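Local structure of endo-1,3-beta-glucanase, family GH16 (Zobellia galactanivorans, 4BPZ) at residues N56-V59 with L64-R67; G184-Y189 with I246-Y251. The protein probably hydrolyses internal beta-1,3 linkages of glucans such as algal laminarin, through a family 16 glycoside hydrolase domain that also holds a calcium ion. The protein carries 1 engineered substitution. All coordinates share one frame; numbering follows the deposited sequence.

Interaction 1: N56-V59 with L64-R67; sequences NSFV and LKIR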
loop_
_atom_site.group_PDB
_atom_site.type_symbol
_atom_site.label_atom_id
_atom_site.label_comp_id
_atom_site.label_asym_id
_atom_site.label_seq_id
_atom_site.Cartn_x
_atom_site.Cartn_y
_atom_site.Cartn_z
ATOM N N ASN A 56 8.094 1.175 -14.404
ATOM C CA ASN A 56 7.727 1.296 -13.009
ATOM C C ASN A 56 7.323 0.085 -12.286
ATOM O O ASN A 56 7.198 0.124 -11.065
ATOM C CB ASN A 56 6.641 2.412 -12.866
ATOM C CG ASN A 56 7.029 3.721 -13.495
ATOM O OD1 ASN A 56 6.407 4.184 -14.457
ATOM N ND2 ASN A 56 8.103 4.364 -12.980
ATOM N N SER A 57 7.154 -1.070 -12.980
ATOM C CA SER A 57 6.905 -2.298 -12.284
ATOM C C SER A 57 7.219 -3.416 -13.182
ATOM O O SER A 57 7.000 -3.375 -14.415
ATOM C CB SER A 57 5.496 -2.405 -11.712
ATOM O OG SER A 57 4.555 -2.357 -12.780
ATOM N N PHE A 58 7.713 -4.508 -12.586
ATOM C CA PHE A 58 8.139 -5.682 -13.393
ATOM C C PHE A 58 8.392 -6.828 -12.419
ATOM O O PHE A 58 8.738 -6.592 -11.204
ATOM C CB PHE A 58 9.411 -5.386 -14.261
ATOM C CG PHE A 58 10.543 -4.837 -13.457
ATOM C CD1 PHE A 58 10.609 -3.499 -13.080
ATOM C CD2 PHE A 58 11.623 -5.646 -13.081
ATOM C CE1 PHE A 58 11.688 -2.984 -12.372
ATOM C CE2 PHE A 58 12.738 -5.115 -12.447
ATOM C CZ PHE A 58 12.749 -3.767 -12.046
ATOM N N VAL A 59 8.316 -8.042 -12.929
ATOM C CA VAL A 59 8.522 -9.208 -12.106
ATOM C C VAL A 59 9.672 -9.981 -12.744
ATOM O O VAL A 59 9.707 -10.230 -13.973
ATOM C CB VAL A 59 7.278 -10.113 -12.056
ATOM C CG1 VAL A 59 7.437 -11.314 -11.149
ATOM C CG2 VAL A 59 6.062 -9.264 -11.567
ATOM N N LEU A 64 8.600 -9.152 -7.337
ATOM C CA LEU A 64 8.043 -7.949 -7.947
ATOM C C LEU A 64 8.911 -6.778 -7.582
ATOM O O LEU A 64 9.325 -6.626 -6.429
ATOM C CB LEU A 64 6.604 -7.736 -7.333
ATOM C CG LEU A 64 5.994 -6.365 -7.626
ATOM C CD1 LEU A 64 5.644 -6.200 -9.097
ATOM C CD2 LEU A 64 4.759 -6.216 -6.773
ATOM N N LYS A 65 9.167 -5.898 -8.558
ATOM C CA LYS A 65 9.745 -4.613 -8.265
ATOM C C LYS A 65 8.788 -3.536 -8.669
ATOM O O LYS A 65 8.202 -3.569 -9.787
ATOM C CB LYS A 65 11.036 -4.376 -9.103
ATOM C CG LYS A 65 12.203 -5.211 -8.658
ATOM C CD LYS A 65 12.167 -6.662 -9.146
ATOM C CE LYS A 65 13.528 -7.299 -9.088
ATOM N NZ LYS A 65 13.435 -8.722 -9.453
ATOM N N ILE A 66 8.579 -2.555 -7.767
ATOM C CA ILE A 66 7.987 -1.274 -8.123
ATOM C C ILE A 66 9.157 -0.283 -8.111
ATOM O O ILE A 66 9.995 -0.317 -7.195
ATOM C CB ILE A 66 6.880 -0.837 -7.109
ATOM C CG1 ILE A 66 5.752 -1.875 -7.227
ATOM C CG2 ILE A 66 6.426 0.566 -7.416
ATOM C CD1 ILE A 66 4.693 -1.714 -6.080
ATOM N N ARG A 67 9.240 0.535 -9.160
ATOM C CA ARG A 67 10.411 1.431 -9.348
ATOM C C ARG A 67 9.912 2.811 -9.574
ATOM O O ARG A 67 9.136 3.087 -10.504
ATOM C CB ARG A 67 11.223 0.878 -10.519
ATOM C CG ARG A 67 12.426 1.798 -10.874
ATOM C CD ARG A 67 13.447 1.131 -11.749
ATOM N NE ARG A 67 12.823 0.597 -12.969
ATOM C CZ ARG A 67 13.293 -0.427 -13.698
ATOM N NH1 ARG A 67 14.462 -0.999 -13.364
ATOM N NH2 ARG A 67 12.569 -0.860 -14.724
#

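Interaction 2: G184-Y189 with I246-Y251; sequences GSFHVY and IFEIDY. With CA (calcium ion), chain E.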
loop_
_atom_site.group_PDB
_atom_site.type_symbol
_atom_site.label_atom_id
_atom_site.label_comp_id
_atom_site.label_asym_id
_atom_site.label_seq_id
_atom_site.Cartn_x
_atom_site.Cartn_y
_atom_site.Cartn_z
ATOM N N GLY A 184 18.197 -3.590 2.594
ATOM C CA GLY A 184 19.114 -4.649 2.189
ATOM C C GLY A 184 18.737 -6.027 2.684
ATOM O O GLY A 184 19.387 -6.964 2.283
ATOM N N SER A 185 17.699 -6.101 3.504
ATOM C CA SER A 185 17.335 -7.394 4.089
ATOM C C SER A 185 15.792 -7.461 3.944
ATOM O O SER A 185 15.070 -6.510 4.258
ATOM C CB SER A 185 17.616 -7.425 5.602
ATOM O OG SER A 185 17.291 -8.718 6.195
ATOM N N PHE A 186 15.281 -8.616 3.531
ATOM C CA PHE A 186 13.829 -8.831 3.559
ATOM C C PHE A 186 13.296 -8.843 5.002
ATOM O O PHE A 186 13.886 -9.436 5.886
ATOM C CB PHE A 186 13.472 -10.162 2.873
ATOM C CG PHE A 186 13.528 -10.158 1.397
ATOM C CD1 PHE A 186 12.564 -9.449 0.648
ATOM C CD2 PHE A 186 14.598 -10.790 0.709
ATOM C CE1 PHE A 186 12.619 -9.408 -0.714
ATOM C CE2 PHE A 186 14.622 -10.754 -0.693
ATOM C CZ PHE A 186 13.673 -10.013 -1.410
ATOM N N HIS A 187 12.116 -8.212 5.178
ATOM C CA HIS A 187 11.335 -8.358 6.374
ATOM C C HIS A 187 9.944 -8.749 5.973
ATOM O O HIS A 187 9.528 -8.551 4.808
ATOM C CB HIS A 187 11.252 -7.054 7.152
ATOM C CG HIS A 187 12.601 -6.560 7.669
ATOM N ND1 HIS A 187 13.579 -6.030 6.887
ATOM C CD2 HIS A 187 13.053 -6.509 8.967
ATOM C CE1 HIS A 187 14.646 -5.679 7.656
ATOM N NE2 HIS A 187 14.320 -5.922 8.937
ATOM N N VAL A 188 9.155 -9.308 6.938
ATOM C CA VAL A 188 7.753 -9.633 6.664
ATOM C C VAL A 188 6.886 -8.605 7.360
ATOM O O VAL A 188 6.880 -8.484 8.590
ATOM C CB VAL A 188 7.419 -11.073 7.114
ATOM C CG1 VAL A 188 5.963 -11.349 6.852
ATOM C CG2 VAL A 188 8.280 -12.064 6.385
ATOM N N TYR A 189 6.050 -7.918 6.599
ATOM C CA TYR A 189 5.096 -6.928 7.074
ATOM C C TYR A 189 3.748 -7.606 7.062
ATOM O O TYR A 189 3.363 -8.188 6.022
ATOM C CB TYR A 189 5.107 -5.777 6.092
ATOM C CG TYR A 189 6.510 -5.127 5.978
ATOM C CD1 TYR A 189 6.948 -4.186 6.924
ATOM C CD2 TYR A 189 7.402 -5.585 5.005
ATOM C CE1 TYR A 189 8.224 -3.661 6.841
ATOM C CE2 TYR A 189 8.730 -5.062 4.993
ATOM C CZ TYR A 189 9.120 -4.124 5.887
ATOM O OH TYR A 189 10.375 -3.561 5.890
ATOM N N ILE A 246 13.866 1.214 -5.934
ATOM C CA ILE A 246 13.011 0.046 -5.987
ATOM C C ILE A 246 12.458 -0.355 -4.639
ATOM O O ILE A 246 13.127 -0.332 -3.641
ATOM C CB ILE A 246 13.773 -1.143 -6.656
ATOM C CG1 ILE A 246 13.833 -0.946 -8.179
ATOM C CG2 ILE A 246 13.183 -2.511 -6.313
ATOM C CD1 ILE A 246 14.833 -1.877 -8.912
ATOM N N PHE A 247 11.204 -0.818 -4.677
ATOM C CA PHE A 247 10.497 -1.541 -3.592
ATOM C C PHE A 247 10.332 -2.971 -4.087
ATOM O O PHE A 247 9.694 -3.162 -5.130
ATOM C CB PHE A 247 9.156 -0.835 -3.452
ATOM C CG PHE A 247 8.202 -1.305 -2.377
ATOM C CD1 PHE A 247 8.545 -2.191 -1.373
ATOM C CD2 PHE A 247 6.895 -0.811 -2.405
ATOM C CE1 PHE A 247 7.599 -2.583 -0.430
ATOM C CE2 PHE A 247 5.973 -1.190 -1.473
ATOM C CZ PHE A 247 6.338 -2.043 -0.480
ATOM N N GLU A 248 10.990 -3.915 -3.467
ATOM C CA GLU A 248 11.072 -5.271 -3.955
ATOM C C GLU A 248 10.258 -6.182 -3.050
ATOM O O GLU A 248 10.486 -6.262 -1.845
ATOM C CB GLU A 248 12.527 -5.727 -3.970
ATOM C CG GLU A 248 12.650 -7.073 -4.606
ATOM C CD GLU A 248 14.061 -7.610 -4.713
ATOM O OE1 GLU A 248 14.939 -7.113 -3.999
ATOM O OE2 GLU A 248 14.278 -8.547 -5.490
ATOM N N ILE A 249 9.306 -6.888 -3.656
ATOM C CA ILE A 249 8.354 -7.724 -2.905
ATOM C C ILE A 249 8.515 -9.172 -3.340
ATOM O O ILE A 249 8.312 -9.545 -4.500
ATOM C CB ILE A 249 6.901 -7.184 -3.162
ATOM C CG1 ILE A 249 6.809 -5.805 -2.545
ATOM C CG2 ILE A 249 5.915 -8.159 -2.565
ATOM C CD1 ILE A 249 5.645 -5.086 -2.998
ATOM N N ASP A 250 8.915 -10.022 -2.414
ATOM C CA ASP A 250 9.094 -11.463 -2.686
ATOM C C ASP A 250 7.762 -12.171 -2.851
ATOM O O ASP A 250 7.581 -13.018 -3.729
ATOM C CB ASP A 250 9.935 -12.045 -1.537
ATOM C CG ASP A 250 10.284 -13.496 -1.762
ATOM O OD1 ASP A 250 10.330 -13.970 -2.919
ATOM O OD2 ASP A 250 10.527 -14.169 -0.727
ATOM N N TYR A 251 6.774 -11.845 -2.005
ATOM C CA TYR A 251 5.497 -12.482 -2.130
ATOM C C TYR A 251 4.437 -11.623 -1.364
ATOM O O TYR A 251 4.780 -10.872 -0.462
ATOM C CB TYR A 251 5.451 -13.920 -1.524
ATOM C CG TYR A 251 5.882 -14.100 -0.114
ATOM C CD1 TYR A 251 5.089 -13.689 0.963
ATOM C CD2 TYR A 251 7.118 -14.724 0.184
ATOM C CE1 TYR A 251 5.441 -13.936 2.279
ATOM C CE2 TYR A 251 7.493 -14.955 1.490
ATOM C CZ TYR A 251 6.674 -14.591 2.543
ATOM O OH TYR A 251 7.099 -14.791 3.810
HETATM CA CA CA E . 8.959 -14.761 -4.686
HETATM O O HOH W 1 8.135 -16.400 -3.148
#

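Interaction 1: N56-V59 with L64-R67
Ser57-Val59 and Leu64-Arg67 run antiparallel as the two arms of a beta hairpin in the family 16 jelly roll, their short axes 4.7 Å apart at closest and their directions 164° apart. Phe58 and Lys65 form the hydrogen-bonded pair: Lys65 N gives its hydrogen to Phe58 O at 2.8 Å, and Phe58 N returns a bond to Lys65 O at 3.0 Å. One step outward, Arg67 N reaches Asn56 O. There the strand pairing gives way to a side chain, as the amide of Asn56 extends ND2 within its own plane to Arg67 O at 3.0 Å. An asparagine suits this buried position just before the strand, because ND2 also bonds Thr83 while OD1 accepts from Thr51 and Arg53, so both ends of the amide are held.

Ser57, Val59, Leu64 and Ile66 face the buried interior, where the small Ser57 hydroxyl bonds Tyr32 and Val59 CG2 packs on Leu64 CD1 at 4.0 Å. Phe58, Lys65 and Arg67 make up a partly exposed cluster. With chi1 at 53°, Phe58 CG sits between its backbone N and carbonyl carbon, which lays the ring across toward the neighbouring strand. A flat aromatic ring suits this place because it offers a face to Lys65 CB, which stands over it in a CH-pi contact, 3.7 Å from the ring centroid; the long aliphatic chain bends to follow the ring while NZ bonds Ser60 and Thr63. Arg67 meets the same ring obliquely, and an arginine can lay its flat guanidinium beside it, 29° from the ring plane, with NE fixed by Glu55 O. Phe58 CE1 lies over the centre of that guanidinium, 3.3 Å from Arg67 CZ.

Interaction 2: G184-Y189 with I246-Y251
Phe186 reaches toward the segment around Asp250, where the chain turns a corner, and touches it with the far corner of its ring: CE1 lies 3.9 Å from Asp250 CB, and Glu248 O sits at the ring edge. CZ next to it meets the Glu248 carboxylate, 4.1 Å from OE1. Further along, Val188 CG2 rests on Tyr251 OH at 3.9 Å. With CG anti to the carbonyl carbon (chi1 -76°), the long, flat Phe186 side chain can cross strand 96-103, packing on Arg101 and Lys103. Cutting this ring back to an alanine would remove the bridge and would probably open a gap beside Asp250 CB, leaving the Arg101 side chain without its aromatic neighbour.

The polar ends are fixed from outside: Glu248 OE2 bonds Thr63, and Asp250 OD2 forms a salt bridge with Arg101. An aspartate suits the corner because its short side chain lets one residue grip calcium twice, through O and OD1, each at 2.4 Å, leaving OD2 for the arginine. Glu18, Glu20, Gly62 and a water complete the shell, forming the calcium site of this jelly-roll domain, consistent with those of other family 16 enzymes.

From the N terminus, residues 56-59 turn back at once through four residues into 64-67, so interaction 1 closes a tight hairpin. Only much later does interaction 2 close a loop of 56 residues, bringing 184-189 near 246-251; the two contacts follow in series and neither nests in nor crosses the other. They join side by side, for strand 63-75 pairs antiparallel with strand 244-255: Leu64 O lies 2.8 Å from Ile249 N, and Ile66 O likewise faces Phe247 N, both probable hydrogen bonds. Strand 96-103 then carries the order on to 187-193. Gly62 shares the calcium ion with Asp250, so the turn between the segments of interaction 1 and the corner in interaction 2 meet at one metal.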